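Local atomic coordinates of leucine-rich repeat protein (Bacteroides thetaiotaomicron, PDB entry 4ECN), a protein that is of unknown function but, as an extracellular leucine-rich-repeat protein, probably binds other proteins. Residues R382-Y387 with K549-Y554; K350-G355 with T448-I453; R240-T245 with D254-I259. All coordinates share one frame; numbering follows the deposited sequence.

Contacts 1 and 2 are buried and belong to one leucine-rich-repeat sheet, whereas contact 3 lies in an N-terminal beta domain and is only partly buried. Contact 2 is made inside that sheet, where residues 350-355 and 448-453 run as parallel neighbours joined by backbone bonds and matched aliphatic side chains. Contact 1 instead sets residues 382-387, from the long excursion between those strands, against a later one; the centres of contacts 1 and 2 are about 15 Å apart. Side chains do most of the joining there, through aromatic contacts and a phenol bond to a main-chain carbonyl. Contact 3, about 40 Å from contact 2 between centres, relies on an asparagine, a water and a ring face.

Contact 1 of 3, residues R382-Y387 with K549-Y554; sequences RIRMHY and KIQIFY
Tyr554 and Arg384 supply the one hydrogen bond between residues 382-387 and 549-554: the phenol OH of Tyr554 donates to the main-chain O of Arg384 over 2.8 Å. The C=O...donor angle is 143° and the donor is tilted 17° from the carbonyl plane, with the carbonyl oxygen at the edge of the ring. The same hydroxyl also receives a weak bond from Lys388 N, so it sits between helix 377-384 and helix 386-391.

The body of the phenol is used as well. Tyr387 CB lies over one face of the Tyr554 ring, 3.9 Å from its centroid and displaced toward the rim, a CH-pi contact. With CG anti to the backbone N (chi1 -167°), the Tyr387 ring slides past its neighbour in the opposite sense. Tyr387 CD2 comes to 3.4 Å from Tyr554 CD1, yet the rings meet obliquely, neither stacked nor T-shaped.

Arg384 illustrates how a long side chain divides its work. Its CB lies 4.0 Å from Ile552 CD1, CG hardly farther, and CD closest, 3.7 Å from that same methyl. NE still skirts the methyl at 4.2 Å from Ile552 CD1, and the rest of the guanidinium leads on to other partners, NH2 binding Gln518 and making a salt bridge with Asp495. Selenomethionine Met385 folds back at its second and third torsions, which puts its CE 3.8 Å from Ile552 CD1.

One isoleucine methyl therefore serves two side chains as an apolar seat, while the charge of Arg384 is met by Asp495. The chemistry implies a helical insertion docked on the repeat sheet by mixed means, apolar contacts beside one directional bond from a phenol to a main-chain carbonyl, with no salt bridge between the two segments.

Contact 2 of 3, residues K350-G355 with T448-I453; sequences KVLSFG and TKLQII
Leu352 and Ile453 lie side by side on one face of the sheet, pointing the same way, with Leu352 CD2 3.8 Å from Ile453 CD1. Leu450 joins them there: its CD1 meets Leu352 CB at 3.7 Å, although its CB bond sets out away from the neighbouring segment. The torsion chi1 of -150° and a bend at chi2 bring the methyl back. Ile453 CD1 also approaches the edge of the Phe354 ring, near its plane. On the other face Val351 CG1 and Ile452 CD1 form the matching pair, 4.0 Å apart.

Between these faces the backbones are sewn in parallel. Lys350 O accepts Gln451 N at 2.8 Å and, more weakly, Ile452 N; next along, Leu352 N donates to Ile452 O over 3.0 Å, almost straight onto the carbonyl at 162°. Leu352 O adds a CA-H...O contact from Ile453.

At the start of the pair the main chains stay closely joined, and only the polar side-chain ends of Lys350, Lys449 and Gln451 are more open to solvent. The Lys350 chain crosses Gln451 obliquely and bends at its last torsion, placing NZ 3.3 Å from Lys449 O in a weak bond; its ion pairs with Asp374 and Asp492 are long and weak. Lys449 turns its own amine to a salt bridge with Glu348, and Gln451 NE2 binds Asp374.

Such alternation, with Leu450, Leu352 and Ile453 on one face and Val351 and Ile452 on the other, belongs to the short parallel strands of the leucine-rich repeat, here the neighbours 351-353 and 452-456.

Contact 3 of 3, residues R240-T245 with D254-I259; sequences RGESFT and DANVPI
Asn256 OD1 receives the backbone N of Glu242 at 3.1 Å, the direct hydrogen bond between residues 240-245 and 254-259. The N-H points almost straight at the oxygen, 173°, and the donor sits in the carbonyl plane on a lone pair. Asn256 holds its amide there with CG trans to the backbone N (chi1 -173°). A second polar link is indirect: water 1 donates to Glu242 O at 2.7 Å and to Asn256 O at 2.9 Å, bridging two main-chain carbonyls that could not bond each other. Replacing Asn256 by a leucine would probably leave Glu242 N without its acceptor here and free that part of the backbone to move.

Apolar contacts flank this polar centre. On one side Ala255 CB stands over the centre of the Phe244 ring, 3.7 Å from the centroid and 10° off the normal, a CH-pi contact. The edge of that ring faces Glu242 O and water 1. On the other, Pro258 CD lies 3.7 Å from Gly241 CA. The aliphatic start of Glu242 adds a contact, its CB 3.8 Å from Asn256 CB.

Although the two segments run nearly antiparallel, each takes its backbone pairing from another strand. Ala255 and Val257 bond to strand 130-139, while Gly241 and Phe244, in a segment of the DUF4458 family (transthyretin clan), bond to strand 214-227. Phe244 and Val257 also both touch strand 157-164, at Val162 and Val160, so the contact spans two edges of the curled sheet.

Contact 1 of 3, residues R382-Y387 with K549-Y554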
ATOM      1  N   ARG A 382       4.834  11.092  -8.587  1.00 44.04           N
ATOM      2  CA  ARG A 382       4.508   9.710  -8.944  1.00 42.93           C
ATOM      3  C   ARG A 382       3.851   8.971  -7.772  1.00 47.03           C
ATOM      4  O   ARG A 382       2.892   8.217  -7.976  1.00 46.96           O
ATOM      5  CB  ARG A 382       5.766   8.951  -9.381  1.00 43.30           C
ATOM      6  CG  ARG A 382       5.614   8.242 -10.720  1.00 55.71           C
ATOM      7  CD  ARG A 382       6.647   7.149 -10.996  1.00 64.10           C
ATOM      8  NE  ARG A 382       8.002   7.473 -10.538  1.00 68.38           N
ATOM      9  CZ  ARG A 382       8.884   8.213 -11.205  1.00 78.55           C
ATOM     10  NH1 ARG A 382       8.563   8.750 -12.379  1.00 69.03           N
ATOM     11  NH2 ARG A 382      10.085   8.445 -10.689  1.00 57.84           N
ATOM     12  N   ILE A 383       4.382   9.198  -6.552  1.00 44.08           N
ATOM     13  CA  ILE A 383       3.909   8.619  -5.293  1.00 44.46           C
ATOM     14  C   ILE A 383       2.558   9.239  -4.921  1.00 46.24           C
ATOM     15  O   ILE A 383       1.660   8.502  -4.487  1.00 46.50           O
ATOM     16  CB  ILE A 383       4.956   8.791  -4.141  1.00 48.74           C
ATOM     17  CG1 ILE A 383       6.242   7.939  -4.370  1.00 49.37           C
ATOM     18  CG2 ILE A 383       4.348   8.493  -2.776  1.00 49.54           C
ATOM     19  CD1 ILE A 383       6.071   6.333  -4.518  1.00 50.71           C
ATOM     20  N   ARG A 384       2.406  10.572  -5.093  1.00 40.07           N
ATOM     21  CA  ARG A 384       1.129  11.247  -4.807  1.00 39.38           C
ATOM     22  C   ARG A 384      -0.010  10.753  -5.755  1.00 43.79           C
ATOM     23  O   ARG A 384      -1.173  10.682  -5.342  1.00 43.89           O
ATOM     24  CB  ARG A 384       1.289  12.764  -4.945  1.00 37.14           C
ATOM     25  CG  ARG A 384       2.013  13.431  -3.810  1.00 33.78           C
ATOM     26  CD  ARG A 384       2.496  14.793  -4.227  1.00 37.24           C
ATOM     27  NE  ARG A 384       2.781  15.634  -3.066  1.00 48.16           N
ATOM     28  CZ  ARG A 384       3.033  16.939  -3.122  1.00 61.84           C
ATOM     29  NH1 ARG A 384       3.024  17.575  -4.288  1.00 44.51           N
ATOM     30  NH2 ARG A 384       3.263  17.625  -2.010  1.00 53.80           N
HETATM   31  N   MSE A 385       0.339  10.414  -7.015  1.00 38.14           N
HETATM   32  CA  MSE A 385      -0.608   9.954  -8.029  1.00 36.68           C
HETATM   33  C   MSE A 385      -0.874   8.447  -7.922  1.00 43.08           C
HETATM   34  O   MSE A 385      -1.700   7.935  -8.708  1.00 43.92           O
HETATM   35  CB  MSE A 385      -0.108  10.290  -9.474  1.00 37.97           C
HETATM   36  CG  MSE A 385      -0.064  11.793  -9.834  1.00 44.03           C
HETATM   37 SE   MSE A 385      -1.667  12.875  -9.431  0.75 51.13          SE
HETATM   38  CE  MSE A 385      -1.206  13.498  -7.679  1.00 47.61           C
ATOM     39  N   HIS A 386      -0.205   7.728  -6.970  1.00 38.76           N
ATOM     40  CA  HIS A 386      -0.403   6.278  -6.842  1.00 37.21           C
ATOM     41  C   HIS A 386      -1.861   5.957  -6.519  1.00 43.87           C
ATOM     42  O   HIS A 386      -2.430   5.136  -7.245  1.00 44.38           O
ATOM     43  CB  HIS A 386       0.514   5.649  -5.805  1.00 37.02           C
ATOM     44  CG  HIS A 386       0.483   4.155  -5.840  1.00 40.03           C
ATOM     45  ND1 HIS A 386      -0.287   3.423  -4.946  1.00 41.72           N
ATOM     46  CD2 HIS A 386       1.097   3.297  -6.692  1.00 41.78           C
ATOM     47  CE1 HIS A 386      -0.079   2.149  -5.249  1.00 41.04           C
ATOM     48  NE2 HIS A 386       0.730   2.023  -6.308  1.00 41.40           N
ATOM     49  N   TYR A 387      -2.500   6.652  -5.515  1.00 40.99           N
ATOM     50  CA  TYR A 387      -3.914   6.409  -5.180  1.00 40.81           C
ATOM     51  C   TYR A 387      -4.791   6.520  -6.439  1.00 42.63           C
ATOM     52  O   TYR A 387      -5.598   5.625  -6.713  1.00 41.75           O
ATOM     53  CB  TYR A 387      -4.446   7.356  -4.076  1.00 43.07           C
ATOM     54  CG  TYR A 387      -5.791   6.918  -3.509  1.00 46.22           C
ATOM     55  CD1 TYR A 387      -5.869   5.994  -2.477  1.00 47.61           C
ATOM     56  CD2 TYR A 387      -6.987   7.391  -4.047  1.00 48.68           C
ATOM     57  CE1 TYR A 387      -7.098   5.564  -1.976  1.00 49.07           C
ATOM     58  CE2 TYR A 387      -8.230   6.956  -3.562  1.00 49.93           C
ATOM     59  CZ  TYR A 387      -8.279   6.035  -2.531  1.00 56.18           C
ATOM     60  OH  TYR A 387      -9.497   5.611  -2.044  1.00 55.08           O
ATOM     61  N   LYS A 549      -3.168  26.280   1.121  1.00 54.20           N
ATOM     62  CA  LYS A 549      -1.954  25.479   0.826  1.00 52.86           C
ATOM     63  C   LYS A 549      -2.231  24.090   0.185  1.00 55.57           C
ATOM     64  O   LYS A 549      -1.345  23.564  -0.507  1.00 53.88           O
ATOM     65  CB  LYS A 549      -1.138  25.236   2.115  1.00 54.40           C
ATOM     66  CG  LYS A 549      -0.460  26.462   2.689  1.00 60.98           C
ATOM     67  CD  LYS A 549       0.910  26.760   2.097  1.00 63.21           C
ATOM     68  CE  LYS A 549       1.453  28.073   2.616  1.00 65.86           C
ATOM     69  NZ  LYS A 549       1.369  28.174   4.095  1.00 72.49           N
ATOM     70  N   ILE A 550      -3.413  23.480   0.482  1.00 51.77           N
ATOM     71  CA  ILE A 550      -3.831  22.164  -0.024  1.00 50.27           C
ATOM     72  C   ILE A 550      -3.860  22.225  -1.543  1.00 53.03           C
ATOM     73  O   ILE A 550      -4.410  23.180  -2.105  1.00 54.08           O
ATOM     74  CB  ILE A 550      -5.206  21.674   0.559  1.00 53.21           C
ATOM     75  CG1 ILE A 550      -5.281  21.738   2.113  1.00 54.40           C
ATOM     76  CG2 ILE A 550      -5.636  20.275   0.021  1.00 52.11           C
ATOM     77  CD1 ILE A 550      -4.559  20.656   2.887  1.00 62.64           C
ATOM     78  N   GLN A 551      -3.237  21.208  -2.179  1.00 46.56           N
ATOM     79  CA  GLN A 551      -3.110  21.009  -3.620  1.00 45.42           C
ATOM     80  C   GLN A 551      -3.807  19.714  -4.064  1.00 47.08           C
ATOM     81  O   GLN A 551      -4.441  19.681  -5.129  1.00 46.42           O
ATOM     82  CB  GLN A 551      -1.617  20.968  -4.010  1.00 46.77           C
ATOM     83  CG  GLN A 551      -0.869  22.303  -3.854  1.00 54.52           C
ATOM     84  CD  GLN A 551       0.624  22.193  -4.056  1.00 64.08           C
ATOM     85  OE1 GLN A 551       1.139  21.311  -4.758  1.00 50.55           O
ATOM     86  NE2 GLN A 551       1.358  23.094  -3.421  1.00 65.95           N
ATOM     87  N   ILE A 552      -3.678  18.643  -3.245  1.00 41.10           N
ATOM     88  CA  ILE A 552      -4.265  17.324  -3.510  1.00 38.67           C
ATOM     89  C   ILE A 552      -5.163  16.940  -2.359  1.00 45.22           C
ATOM     90  O   ILE A 552      -4.726  16.897  -1.209  1.00 46.31           O
ATOM     91  CB  ILE A 552      -3.155  16.263  -3.739  1.00 39.59           C
ATOM     92  CG1 ILE A 552      -2.282  16.631  -4.969  1.00 39.52           C
ATOM     93  CG2 ILE A 552      -3.728  14.849  -3.848  1.00 35.60           C
ATOM     94  CD1 ILE A 552      -0.949  16.072  -4.935  1.00 40.12           C
ATOM     95  N   PHE A 553      -6.414  16.631  -2.668  1.00 41.90           N
ATOM     96  CA  PHE A 553      -7.330  16.193  -1.644  1.00 40.73           C
ATOM     97  C   PHE A 553      -8.084  14.919  -2.123  1.00 44.48           C
ATOM     98  O   PHE A 553      -8.874  14.968  -3.062  1.00 44.41           O
ATOM     99  CB  PHE A 553      -8.276  17.337  -1.269  1.00 42.86           C
ATOM    100  CG  PHE A 553      -9.162  17.092  -0.071  1.00 44.64           C
ATOM    101  CD1 PHE A 553      -8.674  16.440   1.055  1.00 47.83           C
ATOM    102  CD2 PHE A 553     -10.453  17.600  -0.030  1.00 47.45           C
ATOM    103  CE1 PHE A 553      -9.490  16.220   2.159  1.00 49.71           C
ATOM    104  CE2 PHE A 553     -11.269  17.394   1.083  1.00 51.18           C
ATOM    105  CZ  PHE A 553     -10.783  16.707   2.173  1.00 49.61           C
ATOM    106  N   TYR A 554      -7.757  13.770  -1.505  1.00 40.34           N
ATOM    107  CA  TYR A 554      -8.417  12.483  -1.697  1.00 39.82           C
ATOM    108  C   TYR A 554      -9.369  12.244  -0.558  1.00 46.28           C
ATOM    109  O   TYR A 554      -8.915  12.110   0.576  1.00 46.86           O
ATOM    110  CB  TYR A 554      -7.406  11.326  -1.765  1.00 40.56           C
ATOM    111  CG  TYR A 554      -6.473  11.279  -2.949  1.00 41.42           C
ATOM    112  CD1 TYR A 554      -6.916  10.822  -4.191  1.00 42.88           C
ATOM    113  CD2 TYR A 554      -5.108  11.513  -2.793  1.00 40.91           C
ATOM    114  CE1 TYR A 554      -6.038  10.675  -5.266  1.00 41.42           C
ATOM    115  CE2 TYR A 554      -4.221  11.367  -3.863  1.00 41.06           C
ATOM    116  CZ  TYR A 554      -4.696  10.963  -5.103  1.00 44.81           C
ATOM    117  OH  TYR A 554      -3.842  10.812  -6.161  1.00 42.19           O
TER

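Contact 2 of 3, residues K350-G355 with T448-I453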
ATOM      1  N   LYS A 350      12.774  11.730   7.792  1.00 43.39           N
ATOM      2  CA  LYS A 350      12.220  12.525   6.707  1.00 42.78           C
ATOM      3  C   LYS A 350      10.958  11.878   6.110  1.00 45.89           C
ATOM      4  O   LYS A 350      10.099  12.588   5.586  1.00 46.09           O
ATOM      5  CB  LYS A 350      13.274  12.754   5.623  1.00 44.64           C
ATOM      6  CG  LYS A 350      14.282  13.818   6.037  1.00 54.24           C
ATOM      7  CD  LYS A 350      15.067  14.353   4.849  1.00 67.45           C
ATOM      8  CE  LYS A 350      15.709  15.702   5.105  1.00 77.98           C
ATOM      9  NZ  LYS A 350      14.690  16.790   5.253  1.00 85.76           N
ATOM     10  N   VAL A 351      10.838  10.549   6.199  1.00 41.20           N
ATOM     11  CA  VAL A 351       9.664   9.809   5.719  1.00 39.38           C
ATOM     12  C   VAL A 351       9.300   8.793   6.820  1.00 41.96           C
ATOM     13  O   VAL A 351      10.167   8.139   7.362  1.00 41.42           O
ATOM     14  CB  VAL A 351       9.842   9.172   4.308  1.00 42.06           C
ATOM     15  CG1 VAL A 351       9.911  10.250   3.231  1.00 41.99           C
ATOM     16  CG2 VAL A 351      11.061   8.253   4.223  1.00 41.32           C
ATOM     17  N   LEU A 352       8.044   8.779   7.238  1.00 39.42           N
ATOM     18  CA  LEU A 352       7.534   7.939   8.324  1.00 39.18           C
ATOM     19  C   LEU A 352       6.202   7.374   7.918  1.00 43.50           C
ATOM     20  O   LEU A 352       5.314   8.120   7.514  1.00 43.99           O
ATOM     21  CB  LEU A 352       7.428   8.751   9.628  1.00 39.51           C
ATOM     22  CG  LEU A 352       6.816   8.062  10.837  1.00 42.61           C
ATOM     23  CD1 LEU A 352       7.616   6.827  11.242  1.00 41.83           C
ATOM     24  CD2 LEU A 352       6.707   9.029  11.990  1.00 43.13           C
ATOM     25  N   SER A 353       6.064   6.055   8.023  1.00 38.98           N
ATOM     26  CA  SER A 353       4.899   5.348   7.534  1.00 37.77           C
ATOM     27  C   SER A 353       4.478   4.170   8.477  1.00 44.38           C
ATOM     28  O   SER A 353       5.287   3.291   8.779  1.00 45.20           O
ATOM     29  CB  SER A 353       5.238   4.837   6.143  1.00 39.09           C
ATOM     30  OG  SER A 353       4.181   4.080   5.595  1.00 51.63           O
ATOM     31  N   PHE A 354       3.208   4.180   8.942  1.00 41.73           N
ATOM     32  CA  PHE A 354       2.602   3.178   9.835  1.00 41.39           C
ATOM     33  C   PHE A 354       1.580   2.294   9.105  1.00 46.39           C
ATOM     34  O   PHE A 354       1.091   1.292   9.646  1.00 46.62           O
ATOM     35  CB  PHE A 354       1.914   3.884  11.011  1.00 43.06           C
ATOM     36  CG  PHE A 354       2.852   4.734  11.828  1.00 44.34           C
ATOM     37  CD1 PHE A 354       3.727   4.153  12.748  1.00 46.38           C
ATOM     38  CD2 PHE A 354       2.855   6.115  11.697  1.00 46.38           C
ATOM     39  CE1 PHE A 354       4.593   4.940  13.510  1.00 47.08           C
ATOM     40  CE2 PHE A 354       3.698   6.909  12.489  1.00 49.44           C
ATOM     41  CZ  PHE A 354       4.564   6.314  13.387  1.00 47.24           C
ATOM     42  N   GLY A 355       1.264   2.690   7.885  1.00 42.99           N
ATOM     43  CA  GLY A 355       0.316   2.007   7.017  1.00 43.11           C
ATOM     44  C   GLY A 355       0.265   2.674   5.667  1.00 47.82           C
ATOM     45  O   GLY A 355       0.812   3.768   5.515  1.00 49.09           O
ATOM     46  N   THR A 448      11.159  17.437  13.077  1.00 49.56           N
ATOM     47  CA  THR A 448      11.064  18.689  12.318  1.00 49.30           C
ATOM     48  C   THR A 448      11.482  18.537  10.845  1.00 53.94           C
ATOM     49  O   THR A 448      11.032  19.350  10.025  1.00 54.76           O
ATOM     50  CB  THR A 448      11.908  19.763  13.004  1.00 50.12           C
ATOM     51  OG1 THR A 448      13.245  19.262  13.199  1.00 54.20           O
ATOM     52  CG2 THR A 448      11.307  20.184  14.355  1.00 37.57           C
ATOM     53  N   LYS A 449      12.289  17.500  10.494  1.00 49.76           N
ATOM     54  CA  LYS A 449      12.741  17.295   9.108  1.00 48.36           C
ATOM     55  C   LYS A 449      11.766  16.408   8.303  1.00 51.11           C
ATOM     56  O   LYS A 449      11.985  16.193   7.112  1.00 48.75           O
ATOM     57  CB  LYS A 449      14.143  16.680   9.072  1.00 49.75           C
ATOM     58  CG  LYS A 449      15.228  17.638   9.504  1.00 53.53           C
ATOM     59  CD  LYS A 449      16.620  17.093   9.235  1.00 59.16           C
ATOM     60  CE  LYS A 449      17.677  17.885   9.978  1.00 60.82           C
ATOM     61  NZ  LYS A 449      19.040  17.512   9.534  1.00 69.22           N
ATOM     62  N   LEU A 450      10.670  15.947   8.949  1.00 49.59           N
ATOM     63  CA  LEU A 450       9.645  15.064   8.387  1.00 48.42           C
ATOM     64  C   LEU A 450       8.949  15.747   7.222  1.00 52.82           C
ATOM     65  O   LEU A 450       8.502  16.886   7.353  1.00 53.44           O
ATOM     66  CB  LEU A 450       8.637  14.653   9.472  1.00 48.24           C
ATOM     67  CG  LEU A 450       7.946  13.292   9.340  1.00 53.09           C
ATOM     68  CD1 LEU A 450       8.935  12.150   9.447  1.00 53.59           C
ATOM     69  CD2 LEU A 450       6.918  13.103  10.439  1.00 55.50           C
ATOM     70  N   GLN A 451       8.949  15.054   6.063  1.00 49.05           N
ATOM     71  CA  GLN A 451       8.396  15.474   4.769  1.00 48.44           C
ATOM     72  C   GLN A 451       7.083  14.771   4.437  1.00 52.28           C
ATOM     73  O   GLN A 451       6.179  15.390   3.862  1.00 52.37           O
ATOM     74  CB  GLN A 451       9.402  15.178   3.645  1.00 48.94           C
ATOM     75  CG  GLN A 451      10.747  15.855   3.806  1.00 59.79           C
ATOM     76  CD  GLN A 451      11.792  15.343   2.858  1.00 69.41           C
ATOM     77  OE1 GLN A 451      11.878  14.141   2.559  1.00 59.42           O
ATOM     78  NE2 GLN A 451      12.660  16.246   2.426  1.00 64.50           N
ATOM     79  N   ILE A 452       7.008  13.460   4.741  1.00 47.71           N
ATOM     80  CA  ILE A 452       5.848  12.623   4.441  1.00 47.04           C
ATOM     81  C   ILE A 452       5.525  11.714   5.641  1.00 52.74           C
ATOM     82  O   ILE A 452       6.431  11.069   6.165  1.00 54.09           O
ATOM     83  CB  ILE A 452       6.145  11.783   3.158  1.00 48.91           C
ATOM     84  CG1 ILE A 452       6.474  12.664   1.939  1.00 48.96           C
ATOM     85  CG2 ILE A 452       5.003  10.854   2.829  1.00 47.68           C
ATOM     86  CD1 ILE A 452       7.189  11.940   0.890  1.00 54.85           C
ATOM     87  N   ILE A 453       4.236  11.666   6.065  1.00 48.48           N
ATOM     88  CA  ILE A 453       3.751  10.809   7.157  1.00 46.66           C
ATOM     89  C   ILE A 453       2.499  10.047   6.635  1.00 48.85           C
ATOM     90  O   ILE A 453       1.575  10.659   6.103  1.00 47.57           O
ATOM     91  CB  ILE A 453       3.508  11.553   8.508  1.00 49.22           C
ATOM     92  CG1 ILE A 453       3.341  10.565   9.668  1.00 48.87           C
ATOM     93  CG2 ILE A 453       2.380  12.581   8.467  1.00 49.71           C
ATOM     94  CD1 ILE A 453       3.660  11.136  11.021  1.00 56.75           C
TER

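Contact 3 of 3, residues R240-T245 with D254-I259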
ATOM      1  N   ARG A 240      35.231  -2.753  20.324  1.00 57.18           N
ATOM      2  CA  ARG A 240      36.016  -3.917  19.930  1.00 56.29           C
ATOM      3  C   ARG A 240      37.028  -4.177  21.037  1.00 60.53           C
ATOM      4  O   ARG A 240      38.134  -3.641  21.026  1.00 60.83           O
ATOM      5  CB  ARG A 240      36.686  -3.743  18.550  1.00 55.30           C
ATOM      6  CG  ARG A 240      35.763  -3.917  17.342  1.00 62.02           C
ATOM      7  CD  ARG A 240      35.217  -5.339  17.223  1.00 69.00           C
ATOM      8  NE  ARG A 240      34.488  -5.569  15.974  1.00 73.79           N
ATOM      9  CZ  ARG A 240      33.221  -5.222  15.766  1.00 81.12           C
ATOM     10  NH1 ARG A 240      32.534  -4.581  16.708  1.00 60.67           N
ATOM     11  NH2 ARG A 240      32.636  -5.490  14.604  1.00 62.77           N
ATOM     12  N   GLY A 241      36.587  -4.922  22.037  1.00 56.64           N
ATOM     13  CA  GLY A 241      37.413  -5.310  23.164  1.00 56.81           C
ATOM     14  C   GLY A 241      38.444  -6.318  22.719  1.00 62.68           C
ATOM     15  O   GLY A 241      38.279  -6.979  21.689  1.00 61.63           O
ATOM     16  N   GLU A 242      39.532  -6.416  23.482  1.00 61.55           N
ATOM     17  CA  GLU A 242      40.630  -7.341  23.209  1.00 61.00           C
ATOM     18  C   GLU A 242      40.103  -8.780  23.214  1.00 63.67           C
ATOM     19  O   GLU A 242      39.307  -9.148  24.078  1.00 63.43           O
ATOM     20  CB  GLU A 242      41.761  -7.144  24.219  1.00 62.64           C
ATOM     21  CG  GLU A 242      42.545  -5.870  23.976  1.00 69.15           C
ATOM     22  CD  GLU A 242      43.379  -5.900  22.713  1.00 98.17           C
ATOM     23  OE1 GLU A 242      44.348  -6.694  22.652  1.00 92.88           O
ATOM     24  OE2 GLU A 242      43.057  -5.129  21.779  1.00103.58           O
ATOM     25  N   SER A 243      40.506  -9.553  22.192  1.00 58.92           N
ATOM     26  CA  SER A 243      40.086 -10.931  21.934  1.00 57.18           C
ATOM     27  C   SER A 243      40.404 -11.851  23.097  1.00 59.56           C
ATOM     28  O   SER A 243      41.495 -11.797  23.654  1.00 61.39           O
ATOM     29  CB  SER A 243      40.758 -11.464  20.677  1.00 59.93           C
ATOM     30  OG  SER A 243      40.983 -10.411  19.752  1.00 70.92           O
ATOM     31  N   PHE A 244      39.426 -12.652  23.487  1.00 52.99           N
ATOM     32  CA  PHE A 244      39.577 -13.629  24.542  1.00 52.36           C
ATOM     33  C   PHE A 244      39.116 -14.965  24.007  1.00 59.35           C
ATOM     34  O   PHE A 244      38.364 -15.008  23.028  1.00 58.87           O
ATOM     35  CB  PHE A 244      38.831 -13.216  25.810  1.00 52.92           C
ATOM     36  CG  PHE A 244      37.331 -13.076  25.711  1.00 52.87           C
ATOM     37  CD1 PHE A 244      36.751 -11.868  25.333  1.00 54.17           C
ATOM     38  CD2 PHE A 244      36.492 -14.120  26.089  1.00 53.94           C
ATOM     39  CE1 PHE A 244      35.367 -11.723  25.297  1.00 54.02           C
ATOM     40  CE2 PHE A 244      35.102 -13.970  26.059  1.00 55.13           C
ATOM     41  CZ  PHE A 244      34.551 -12.768  25.683  1.00 52.50           C
ATOM     42  N   THR A 245      39.584 -16.055  24.608  1.00 57.92           N
ATOM     43  CA  THR A 245      39.227 -17.376  24.117  1.00 58.17           C
ATOM     44  C   THR A 245      38.617 -18.188  25.269  1.00 64.18           C
ATOM     45  O   THR A 245      39.133 -18.150  26.385  1.00 64.03           O
ATOM     46  CB  THR A 245      40.480 -18.036  23.503  1.00 61.10           C
ATOM     47  OG1 THR A 245      41.101 -17.123  22.581  1.00 56.31           O
ATOM     48  CG2 THR A 245      40.186 -19.368  22.823  1.00 56.99           C
ATOM     49  N   ASP A 254      38.975 -12.440  33.361  1.00 70.23           N
ATOM     50  CA  ASP A 254      39.141 -11.018  33.051  1.00 70.17           C
ATOM     51  C   ASP A 254      39.211 -10.714  31.527  1.00 72.11           C
ATOM     52  O   ASP A 254      40.239 -10.263  30.999  1.00 72.32           O
ATOM     53  CB  ASP A 254      40.390 -10.472  33.760  1.00 73.30           C
ATOM     54  CG  ASP A 254      40.212 -10.383  35.270  1.00 91.25           C
ATOM     55  OD1 ASP A 254      39.048 -10.543  35.752  1.00 91.32           O
ATOM     56  OD2 ASP A 254      41.222 -10.121  35.973  1.00100.78           O
ATOM     57  N   ALA A 255      38.051 -10.900  30.864  1.00 65.79           N
ATOM     58  CA  ALA A 255      37.781 -10.609  29.453  1.00 63.16           C
ATOM     59  C   ALA A 255      37.598  -9.092  29.292  1.00 61.67           C
ATOM     60  O   ALA A 255      36.897  -8.481  30.097  1.00 61.19           O
ATOM     61  CB  ALA A 255      36.544 -11.382  29.006  1.00 63.19           C
ATOM     62  N   ASN A 256      38.234  -8.480  28.288  1.00 55.59           N
ATOM     63  CA  ASN A 256      38.247  -7.021  28.145  1.00 55.41           C
ATOM     64  C   ASN A 256      36.883  -6.335  27.774  1.00 60.41           C
ATOM     65  O   ASN A 256      36.346  -6.545  26.688  1.00 60.78           O
ATOM     66  CB  ASN A 256      39.262  -6.593  27.082  1.00 50.31           C
ATOM     67  CG  ASN A 256      39.456  -5.092  26.999  1.00 62.33           C
ATOM     68  OD1 ASN A 256      39.512  -4.516  25.896  1.00 51.99           O
ATOM     69  ND2 ASN A 256      39.561  -4.419  28.169  1.00 54.84           N
ATOM     70  N   VAL A 257      36.426  -5.411  28.647  1.00 56.07           N
ATOM     71  CA  VAL A 257      35.277  -4.540  28.423  1.00 55.32           C
ATOM     72  C   VAL A 257      35.848  -3.102  28.404  1.00 60.95           C
ATOM     73  O   VAL A 257      36.084  -2.523  29.470  1.00 61.29           O
ATOM     74  CB  VAL A 257      34.120  -4.748  29.431  1.00 59.32           C
ATOM     75  CG1 VAL A 257      32.960  -3.800  29.140  1.00 58.71           C
ATOM     76  CG2 VAL A 257      33.634  -6.195  29.422  1.00 58.65           C
ATOM     77  N   PRO A 258      36.173  -2.564  27.201  1.00 57.90           N
ATOM     78  CA  PRO A 258      36.817  -1.237  27.118  1.00 58.45           C
ATOM     79  C   PRO A 258      35.854  -0.053  27.339  1.00 61.68           C
ATOM     80  O   PRO A 258      35.231   0.444  26.391  1.00 60.14           O
ATOM     81  CB  PRO A 258      37.370  -1.214  25.687  1.00 60.02           C
ATOM     82  CG  PRO A 258      36.470  -2.084  24.922  1.00 63.69           C
ATOM     83  CD  PRO A 258      36.033  -3.172  25.863  1.00 59.11           C
ATOM     84  N   ILE A 259      35.812   0.454  28.581  1.00 58.28           N
ATOM     85  CA  ILE A 259      34.946   1.569  28.964  1.00 58.02           C
ATOM     86  C   ILE A 259      35.501   2.862  28.346  1.00 64.72           C
ATOM     87  O   ILE A 259      36.697   3.113  28.428  1.00 65.53           O
ATOM     88  CB  ILE A 259      34.805   1.646  30.503  1.00 60.73           C
ATOM     89  CG1 ILE A 259      34.258   0.310  31.090  1.00 59.73           C
ATOM     90  CG2 ILE A 259      33.959   2.857  30.952  1.00 61.72           C
ATOM     91  CD1 ILE A 259      32.891  -0.184  30.567  1.00 57.11           C
TER
HETATM   92  O   HOH W   1      36.789  -8.369  24.514  1.00 38.98           O